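Local coordinates for type IV pilin protein (Neisseria meningitidis, PDB 5V0M) that is PilV, a non-core minor pilin of the type IV pilus, and probably takes part in cell adhesion, at residues V7-V12 with K45-T50; T32-D37 with V54-F59; T60-P65 with V76-D81. One frame throughout, in Å; residues are numbered along the deposited sequence.

Contact 1. Residues V7-V12 with K45-T50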
loop_
_atom_site.group_PDB
_atom_site.type_symbol
_atom_site.label_atom_id
_atom_site.label_comp_id
_atom_site.label_asym_id
_atom_site.label_seq_id
_atom_site.Cartn_x
_atom_site.Cartn_y
_atom_site.Cartn_z
ATOM N N VAL A 7 2.402 8.998 12.274
ATOM C CA VAL A 7 1.704 7.786 12.714
ATOM C C VAL A 7 0.987 7.116 11.546
ATOM O O VAL A 7 1.107 5.902 11.330
ATOM C CB VAL A 7 0.722 8.108 13.858
ATOM C CG1 VAL A 7 -0.153 6.915 14.172
ATOM C CG2 VAL A 7 1.468 8.573 15.093
ATOM N N ARG A 8 0.221 7.898 10.786
ATOM C CA ARG A 8 -0.618 7.302 9.753
ATOM C C ARG A 8 0.231 6.689 8.652
ATOM O O ARG A 8 -0.107 5.615 8.132
ATOM C CB ARG A 8 -1.596 8.346 9.226
ATOM C CG ARG A 8 -2.624 8.728 10.270
ATOM C CD ARG A 8 -3.473 9.876 9.785
ATOM N NE ARG A 8 -4.429 10.268 10.819
ATOM C CZ ARG A 8 -5.354 11.201 10.678
ATOM N NH1 ARG A 8 -5.485 11.847 9.536
ATOM N NH2 ARG A 8 -6.184 11.459 11.677
ATOM N N LEU A 9 1.328 7.341 8.279
ATOM C CA LEU A 9 2.211 6.767 7.267
ATOM C C LEU A 9 2.919 5.530 7.774
ATOM O O LEU A 9 3.121 4.584 6.996
ATOM C CB LEU A 9 3.193 7.809 6.753
ATOM C CG LEU A 9 2.586 8.854 5.819
ATOM C CD1 LEU A 9 3.443 10.095 5.735
ATOM C CD2 LEU A 9 2.329 8.238 4.448
ATOM N N SER A 10 3.242 5.473 9.067
ATOM C CA SER A 10 3.824 4.249 9.609
ATOM C C SER A 10 2.803 3.121 9.602
ATOM O O SER A 10 3.134 1.966 9.285
ATOM C CB SER A 10 4.364 4.515 11.014
ATOM O OG SER A 10 4.847 3.330 11.623
ATOM N N GLU A 11 1.556 3.439 9.906
ATOM C CA GLU A 11 0.536 2.398 9.941
ATOM C C GLU A 11 0.225 1.871 8.546
ATOM O O GLU A 11 -0.058 0.679 8.388
ATOM C CB GLU A 11 -0.704 2.893 10.666
ATOM C CG GLU A 11 -0.414 3.041 12.167
ATOM C CD GLU A 11 -1.527 3.723 12.954
ATOM O OE1 GLU A 11 -2.477 4.256 12.332
ATOM O OE2 GLU A 11 -1.450 3.726 14.208
ATOM N N VAL A 12 0.228 2.732 7.518
ATOM C CA VAL A 12 -0.092 2.216 6.186
ATOM C C VAL A 12 1.052 1.361 5.667
ATOM O O VAL A 12 0.831 0.419 4.880
ATOM C CB VAL A 12 -0.480 3.339 5.205
ATOM C CG1 VAL A 12 0.737 4.081 4.694
ATOM C CG2 VAL A 12 -1.252 2.755 4.038
ATOM N N LYS A 45 -8.055 2.959 7.609
ATOM C CA LYS A 45 -8.991 4.056 7.809
ATOM C C LYS A 45 -8.605 5.295 7.003
ATOM O O LYS A 45 -9.464 6.091 6.632
ATOM C CB LYS A 45 -8.986 4.403 9.314
ATOM C CG LYS A 45 -10.147 5.153 9.856
ATOM C CD LYS A 45 -10.324 4.916 11.393
ATOM C CE LYS A 45 -9.089 5.192 12.231
ATOM N NZ LYS A 45 -9.456 5.452 13.664
ATOM N N TYR A 46 -7.311 5.481 6.752
ATOM C CA TYR A 46 -6.739 6.717 6.239
ATOM C C TYR A 46 -6.233 6.620 4.810
ATOM O O TYR A 46 -5.866 7.659 4.235
ATOM C CB TYR A 46 -5.577 7.128 7.157
ATOM C CG TYR A 46 -6.061 7.407 8.559
ATOM C CD1 TYR A 46 -6.979 8.426 8.808
ATOM C CD2 TYR A 46 -5.624 6.641 9.624
ATOM C CE1 TYR A 46 -7.422 8.687 10.084
ATOM C CE2 TYR A 46 -6.075 6.903 10.924
ATOM C CZ TYR A 46 -6.983 7.901 11.123
ATOM O OH TYR A 46 -7.410 8.179 12.421
ATOM N N PHE A 47 -6.185 5.411 4.236
ATOM C CA PHE A 47 -5.673 5.168 2.896
ATOM C C PHE A 47 -6.472 4.041 2.262
ATOM O O PHE A 47 -6.717 3.005 2.898
ATOM C CB PHE A 47 -4.203 4.717 2.895
ATOM C CG PHE A 47 -3.225 5.758 3.357
ATOM C CD1 PHE A 47 -2.504 6.524 2.444
ATOM C CD2 PHE A 47 -3.003 5.939 4.700
ATOM C CE1 PHE A 47 -1.593 7.480 2.877
ATOM C CE2 PHE A 47 -2.108 6.897 5.124
ATOM C CZ PHE A 47 -1.406 7.671 4.210
ATOM N N ASN A 48 -6.819 4.241 0.992
ATOM C CA ASN A 48 -7.476 3.226 0.173
ATOM C C ASN A 48 -6.405 2.386 -0.515
ATOM O O ASN A 48 -5.528 2.932 -1.196
ATOM C CB ASN A 48 -8.341 3.939 -0.862
ATOM C CG ASN A 48 -9.500 4.668 -0.255
ATOM O OD1 ASN A 48 -10.086 4.208 0.722
ATOM N ND2 ASN A 48 -9.844 5.813 -0.831
ATOM N N VAL A 49 -6.437 1.073 -0.308
ATOM C CA VAL A 49 -5.420 0.174 -0.842
ATOM C C VAL A 49 -5.967 -0.553 -2.061
ATOM O O VAL A 49 -7.040 -1.165 -1.998
ATOM C CB VAL A 49 -4.950 -0.814 0.243
ATOM C CG1 VAL A 49 -3.967 -1.809 -0.319
ATOM C CG2 VAL A 49 -4.340 -0.053 1.430
ATOM N N THR A 50 -5.210 -0.526 -3.157
ATOM C CA THR A 50 -5.581 -1.199 -4.392
ATOM C C THR A 50 -4.356 -1.893 -4.957
ATOM O O THR A 50 -3.227 -1.662 -4.523
ATOM C CB THR A 50 -6.093 -0.175 -5.404
ATOM O OG1 THR A 50 -5.071 0.803 -5.628
ATOM C CG2 THR A 50 -7.362 0.504 -4.911
HETATM O O HOH W 1 -4.199 9.083 13.385
#
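R8 turns its CG anti to its carbonyl carbon (chi1 -68°) and then runs fully extended to NE, which carries the long side chain out from the helix and lays it across the face of Y46. The two side chains cross at about a right angle, with guanidinium and ring nearly parallel, their planes 13° apart. CD sits almost over the middle of the ring, 3.8 Å from the centroid of Y46, while R8 CZ is shifted toward the rim and comes within 3.3 Å of Y46 CE1, so one stack combines CH-pi and cation-pi contact. On the opposite face of the tyrosine ring lies the CB of its own neighbour K45. In the plane of the guanidinium, a water accepts from R8 NE at 2.8 Å and reaches Y46 OH only weakly; R8 NH1 is bonded to N70 OD1.

One step deeper, F47 packs beneath the helix. V12 CB makes a CH-pi contact over its face, 4.1 Å from the centroid of the F47 ring, with V12 CG2 beside F47 CG, and L9 CD2 approaches F47 CZ at 3.8 Å. V12 lies one turn on from R8 and L9 directly after it; both are buried and apolar, so their branched carbons can pack on F47 and on V77 of the sheet. This is the helix-on-sheet packing of the type IV pilin fold, the 7-12 turns of helix 3-30 running at 21° to strand 47-50.

No hydrogen bond links the two segments directly, so the union rests on dispersion and cation-pi attraction: the arginine's charge is probably eased by the water at NE and by N70 at NH1, while the flat guanidinium face lies on Y46.

Contact 2. Residues T32-D37 with V54-F59; sequences TFKTYD and VSPDHF
Backbone meets backbone where F33 N donates to P56 O at 2.9 Å, tying a type I turn, F33 to Y36, to the 54-59 connection between two neighbouring antiparallel strands of the pilin sheet. The donor lies 28° out of the carbonyl plane, and the same oxygen receives a CA-H contact from T32. Just before the turn, T32 OG1 accepts from K34 N at 2.9 Å, an ST turn that fixes the start of this loop after helix 3-30.

F33 fills the space between the segments. Its edge runs along the 54-59 backbone, with S55 O, D57 C and H58 N near the ring plane, while one ring face receives the edge of F59 in a T-shaped pair, centroids 5.0 Å apart and planes at 89°. Phenylalanine suits the site, being large, flat and without polar side-chain atoms: F33 is buried, against F59 and M23 of helix 3-30. V54 CG1 lies against F33 CB.

K34, in contrast, stays at the surface: bent at chi2 and chi3, its chain folds over the P56 ring, K34 CG to P56 CG 3.8 Å. Beyond it, K34 NZ donates to a water at 2.8 Å, and that water in turn donates to V54 O.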
loop_
_atom_site.group_PDB
_atom_site.type_symbol
_atom_site.label_atom_id
_atom_site.label_comp_id
_atom_site.label_asym_id
_atom_site.label_seq_id
_atom_site.Cartn_x
_atom_site.Cartn_y
_atom_site.Cartn_z
ATOM N N THR A 32 0.378 -18.085 -9.365
ATOM C CA THR A 32 0.104 -16.908 -10.173
ATOM C C THR A 32 -0.637 -15.914 -9.299
ATOM O O THR A 32 -1.322 -16.307 -8.352
ATOM C CB THR A 32 -0.771 -17.241 -11.389
ATOM O OG1 THR A 32 -1.028 -16.045 -12.146
ATOM C CG2 THR A 32 -2.092 -17.895 -10.964
ATOM N N PHE A 33 -0.502 -14.624 -9.633
ATOM C CA PHE A 33 -1.350 -13.598 -9.039
ATOM C C PHE A 33 -2.570 -13.286 -9.889
ATOM O O PHE A 33 -3.452 -12.558 -9.421
ATOM C CB PHE A 33 -0.564 -12.293 -8.826
ATOM C CG PHE A 33 0.617 -12.424 -7.913
ATOM C CD1 PHE A 33 0.472 -12.729 -6.570
ATOM C CD2 PHE A 33 1.880 -12.196 -8.386
ATOM C CE1 PHE A 33 1.574 -12.837 -5.756
ATOM C CE2 PHE A 33 2.971 -12.314 -7.597
ATOM C CZ PHE A 33 2.832 -12.613 -6.258
ATOM N N LYS A 34 -2.652 -13.819 -11.121
ATOM C CA LYS A 34 -3.689 -13.394 -12.051
ATOM C C LYS A 34 -5.100 -13.711 -11.572
ATOM O O LYS A 34 -6.041 -13.035 -11.998
ATOM C CB LYS A 34 -3.466 -13.990 -13.443
ATOM C CG LYS A 34 -2.339 -13.368 -14.203
ATOM C CD LYS A 34 -2.692 -11.955 -14.677
ATOM C CE LYS A 34 -3.755 -11.957 -15.772
ATOM N NZ LYS A 34 -3.895 -10.597 -16.399
ATOM N N THR A 35 -5.271 -14.701 -10.694
ATOM C CA THR A 35 -6.585 -15.149 -10.255
ATOM C C THR A 35 -6.990 -14.592 -8.894
ATOM O O THR A 35 -8.108 -14.862 -8.432
ATOM C CB THR A 35 -6.610 -16.681 -10.197
ATOM O OG1 THR A 35 -5.456 -17.140 -9.489
ATOM C CG2 THR A 35 -6.619 -17.284 -11.603
ATOM N N TYR A 36 -6.106 -13.842 -8.237
ATOM C CA TYR A 36 -6.408 -13.267 -6.928
ATOM C C TYR A 36 -7.610 -12.325 -6.981
ATOM O O TYR A 36 -7.724 -11.487 -7.882
ATOM C CB TYR A 36 -5.182 -12.513 -6.421
ATOM C CG TYR A 36 -5.355 -12.018 -5.014
ATOM C CD1 TYR A 36 -5.255 -12.895 -3.966
ATOM C CD2 TYR A 36 -5.629 -10.676 -4.730
ATOM C CE1 TYR A 36 -5.411 -12.499 -2.677
ATOM C CE2 TYR A 36 -5.791 -10.260 -3.433
ATOM C CZ TYR A 36 -5.683 -11.178 -2.402
ATOM O OH TYR A 36 -5.848 -10.769 -1.092
ATOM N N ASP A 37 -8.507 -12.469 -6.003
ATOM C CA ASP A 37 -9.707 -11.637 -5.873
ATOM C C ASP A 37 -9.291 -10.326 -5.219
ATOM O O ASP A 37 -9.060 -10.265 -4.012
ATOM C CB ASP A 37 -10.746 -12.361 -5.020
ATOM C CG ASP A 37 -12.022 -11.578 -4.851
ATOM O OD1 ASP A 37 -12.989 -12.171 -4.305
ATOM O OD2 ASP A 37 -12.080 -10.399 -5.258
ATOM N N VAL A 54 -0.939 -5.885 -11.611
ATOM C CA VAL A 54 -0.985 -7.325 -11.378
ATOM C C VAL A 54 -0.562 -8.024 -12.652
ATOM O O VAL A 54 -1.126 -7.766 -13.722
ATOM C CB VAL A 54 -2.388 -7.822 -10.983
ATOM C CG1 VAL A 54 -2.380 -9.347 -10.795
ATOM C CG2 VAL A 54 -2.866 -7.125 -9.729
ATOM N N SER A 55 0.404 -8.912 -12.534
ATOM C CA SER A 55 0.804 -9.767 -13.641
ATOM C C SER A 55 0.939 -11.174 -13.066
ATOM O O SER A 55 0.736 -11.377 -11.867
ATOM C CB SER A 55 2.106 -9.256 -14.257
ATOM O OG SER A 55 3.170 -9.395 -13.351
ATOM N N PRO A 56 1.248 -12.190 -13.870
ATOM C CA PRO A 56 1.337 -13.538 -13.291
ATOM C C PRO A 56 2.321 -13.658 -12.141
ATOM O O PRO A 56 2.008 -14.322 -11.146
ATOM C CB PRO A 56 1.705 -14.410 -14.499
ATOM C CG PRO A 56 1.170 -13.628 -15.676
ATOM C CD PRO A 56 1.395 -12.190 -15.327
ATOM N N ASP A 57 3.508 -13.049 -12.251
ATOM C CA ASP A 57 4.563 -13.223 -11.260
ATOM C C ASP A 57 4.918 -11.971 -10.459
ATOM O O ASP A 57 5.841 -12.033 -9.632
ATOM C CB ASP A 57 5.826 -13.769 -11.932
ATOM C CG ASP A 57 5.577 -15.067 -12.636
ATOM O OD1 ASP A 57 4.911 -15.942 -12.036
ATOM O OD2 ASP A 57 6.020 -15.172 -13.794
ATOM N N HIS A 58 4.212 -10.857 -10.653
ATOM C CA HIS A 58 4.543 -9.631 -9.943
ATOM C C HIS A 58 3.273 -8.854 -9.610
ATOM O O HIS A 58 2.229 -9.007 -10.252
ATOM C CB HIS A 58 5.459 -8.755 -10.790
ATOM C CG HIS A 58 6.803 -9.359 -11.056
ATOM N ND1 HIS A 58 7.677 -9.701 -10.047
ATOM C CD2 HIS A 58 7.417 -9.688 -12.217
ATOM C CE1 HIS A 58 8.775 -10.215 -10.577
ATOM N NE2 HIS A 58 8.644 -10.211 -11.892
ATOM N N PHE A 59 3.381 -7.988 -8.603
ATOM C CA PHE A 59 2.294 -7.074 -8.291
ATOM C C PHE A 59 2.847 -5.792 -7.685
ATOM O O PHE A 59 3.966 -5.749 -7.181
ATOM C CB PHE A 59 1.271 -7.681 -7.328
ATOM C CG PHE A 59 1.826 -7.959 -5.971
ATOM C CD1 PHE A 59 2.215 -9.237 -5.615
ATOM C CD2 PHE A 59 1.991 -6.940 -5.032
ATOM C CE1 PHE A 59 2.735 -9.499 -4.358
ATOM C CE2 PHE A 59 2.524 -7.210 -3.776
ATOM C CZ PHE A 59 2.888 -8.488 -3.443
HETATM O O HOH W 2 -3.953 -8.584 -14.439
#

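Contact 3. Residues T60-P65 with V76-D81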
loop_
_atom_site.group_PDB
_atom_site.type_symbol
_atom_site.label_atom_id
_atom_site.label_comp_id
_atom_site.label_asym_id
_atom_site.label_seq_id
_atom_site.Cartn_x
_atom_site.Cartn_y
_atom_site.Cartn_z
ATOM N N THR A 60 2.033 -4.745 -7.743
ATOM C CA THR A 60 2.280 -3.511 -7.003
ATOM C C THR A 60 0.998 -3.138 -6.283
ATOM O O THR A 60 -0.068 -3.019 -6.915
ATOM C CB THR A 60 2.723 -2.367 -7.907
ATOM O OG1 THR A 60 3.935 -2.725 -8.575
ATOM C CG2 THR A 60 2.983 -1.108 -7.091
ATOM N N LEU A 61 1.104 -2.987 -4.972
ATOM C CA LEU A 61 0.059 -2.426 -4.138
ATOM C C LEU A 61 0.229 -0.927 -4.063
ATOM O O LEU A 61 1.353 -0.419 -4.006
ATOM C CB LEU A 61 0.205 -2.988 -2.733
ATOM C CG LEU A 61 -0.174 -4.452 -2.606
ATOM C CD1 LEU A 61 0.520 -5.131 -1.435
ATOM C CD2 LEU A 61 -1.685 -4.550 -2.487
ATOM N N GLN A 62 -0.889 -0.208 -4.015
ATOM C CA GLN A 62 -0.866 1.241 -3.878
ATOM C C GLN A 62 -1.844 1.705 -2.819
ATOM O O GLN A 62 -3.006 1.283 -2.806
ATOM C CB GLN A 62 -1.221 1.898 -5.213
ATOM C CG GLN A 62 -1.191 3.429 -5.226
ATOM C CD GLN A 62 -1.266 3.986 -6.633
ATOM O OE1 GLN A 62 -0.405 3.710 -7.480
ATOM N NE2 GLN A 62 -2.306 4.750 -6.905
ATOM N N ALA A 63 -1.383 2.600 -1.945
ATOM C CA ALA A 63 -2.187 3.233 -0.900
ATOM C C ALA A 63 -2.347 4.701 -1.262
ATOM O O ALA A 63 -1.366 5.458 -1.261
ATOM C CB ALA A 63 -1.504 3.088 0.455
ATOM N N ASP A 64 -3.596 5.111 -1.589
ATOM C CA ASP A 64 -3.925 6.490 -1.883
ATOM C C ASP A 64 -4.617 7.096 -0.673
ATOM O O ASP A 64 -5.509 6.455 -0.097
ATOM C CB ASP A 64 -4.876 6.573 -3.080
ATOM C CG ASP A 64 -4.174 6.313 -4.412
ATOM O OD1 ASP A 64 -3.594 7.283 -4.954
ATOM O OD2 ASP A 64 -4.181 5.163 -4.884
ATOM N N PRO A 65 -4.269 8.307 -0.253
ATOM C CA PRO A 65 -4.900 8.888 0.931
ATOM C C PRO A 65 -6.404 9.055 0.766
ATOM O O PRO A 65 -6.912 9.430 -0.291
ATOM C CB PRO A 65 -4.186 10.240 1.113
ATOM C CG PRO A 65 -3.449 10.488 -0.125
ATOM C CD PRO A 65 -3.217 9.170 -0.793
ATOM N N VAL A 76 1.327 9.090 -1.695
ATOM C CA VAL A 76 0.881 7.801 -2.200
ATOM C C VAL A 76 1.995 6.807 -1.953
ATOM O O VAL A 76 3.146 7.050 -2.341
ATOM C CB VAL A 76 0.564 7.899 -3.696
ATOM C CG1 VAL A 76 0.204 6.546 -4.267
ATOM C CG2 VAL A 76 -0.575 8.883 -3.930
ATOM N N VAL A 77 1.670 5.676 -1.345
ATOM C CA VAL A 77 2.665 4.699 -0.934
ATOM C C VAL A 77 2.474 3.451 -1.777
ATOM O O VAL A 77 1.340 2.981 -1.950
ATOM C CB VAL A 77 2.543 4.387 0.565
ATOM C CG1 VAL A 77 3.679 3.458 1.036
ATOM C CG2 VAL A 77 2.467 5.680 1.412
ATOM N N THR A 78 3.567 2.899 -2.300
ATOM C CA THR A 78 3.520 1.683 -3.120
ATOM C C THR A 78 4.424 0.607 -2.540
ATOM O O THR A 78 5.441 0.893 -1.916
ATOM C CB THR A 78 3.925 1.939 -4.566
ATOM O OG1 THR A 78 5.250 2.487 -4.619
ATOM C CG2 THR A 78 2.956 2.897 -5.224
ATOM N N LEU A 79 4.062 -0.646 -2.770
ATOM C CA LEU A 79 4.860 -1.776 -2.307
ATOM C C LEU A 79 4.713 -2.874 -3.341
ATOM O O LEU A 79 3.585 -3.242 -3.684
ATOM C CB LEU A 79 4.370 -2.309 -0.966
ATOM C CG LEU A 79 4.991 -3.620 -0.493
ATOM C CD1 LEU A 79 6.506 -3.477 -0.255
ATOM C CD2 LEU A 79 4.339 -4.108 0.765
ATOM N N ASN A 80 5.820 -3.393 -3.848
ATOM C CA ASN A 80 5.733 -4.440 -4.851
ATOM C C ASN A 80 6.196 -5.768 -4.272
ATOM O O ASN A 80 6.622 -5.860 -3.121
ATOM C CB ASN A 80 6.452 -4.045 -6.149
ATOM C CG ASN A 80 7.963 -3.900 -5.995
ATOM O OD1 ASN A 80 8.586 -4.488 -5.104
ATOM N ND2 ASN A 80 8.559 -3.111 -6.892
ATOM N N ASP A 81 6.043 -6.811 -5.088
ATOM C CA ASP A 81 6.321 -8.164 -4.623
ATOM C C ASP A 81 7.803 -8.393 -4.363
ATOM O O ASP A 81 8.147 -9.336 -3.643
ATOM C CB ASP A 81 5.825 -9.171 -5.655
ATOM C CG ASP A 81 6.541 -9.037 -6.951
ATOM O OD1 ASP A 81 6.260 -8.087 -7.715
ATOM O OD2 ASP A 81 7.393 -9.919 -7.235
HETATM O O HOH W 3 6.595 -1.550 -8.576
#
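Q62 and V76 cross obliquely on the more exposed face of the two strands, the CG of the glutamine 3.5 Å from V76 CG1. With CG anti to the backbone N (chi1 -178°) and the chain extended beyond it, Q62 lays CG and the amide carbon CD against V76 CG1 and sends its amide toward D64. There NE2 donates to D64 OD2 at 2.8 Å, nearly straight at 175°, in the amide plane and to the syn lone pair of the carboxylate. The bond fixes the rotation of the amide. D64 itself runs alongside V76, OD1 3.6 Å from V76 CG2, and P65 crosses that valine at about a right angle. Q62 and T78, by contrast, lie side by side and point the same way.

Farther along this face T60 slants past T78 and N80. Its methyl approaches T78 CB, and its hydroxyl leans over N80 CB. A water joins T60 OG1, at 2.9 Å, to N80 ND2, while N80 OD1 accepts from T84 N, so the amide has a partner at each end; threonine and asparagine suit this wetter face.

These residues belong to a beta hairpin at the centre of the antiparallel sheet of the pilin fold, its strands at 163°. L61-L79 and A63-V77 are hydrogen-bonded pairs, and T60-N80 and Q62-T78 non-hydrogen-bonded ones. A63 N donates to V77 O at 2.7 Å, and V77 N returns a bond to A63 O.

On the other face the apolar side chains turn to helix 3-30. The branched, aliphatic L61 and V77 suit this buried layer and touch L16, L79 reaches A20, and the small A63 accommodates V12 while its CB stands 4.3 Å from V77 CB.

How the contacts relate
Contact 3 lies within the sheet at the middle of the chain and is partly buried, apolar residues under the helix and polar ones on the other side; its chemistry is mainly strand-to-strand backbone bonding. Contact 1, centred about 10 Å away, is buried and lays the helix on that sheet without a direct hydrogen bond. The two are continuous: N48 N and T50 O probably bond to D64 O and Q62 N, and F47 packs on P65. Contact 2, about 23 Å from contact 1 between centres, joins two loops and has exposed residues, mixing one backbone bond with an aromatic pair. It meets contact 3 through D81, whose carboxylate probably receives H58 ND1 and F59 N.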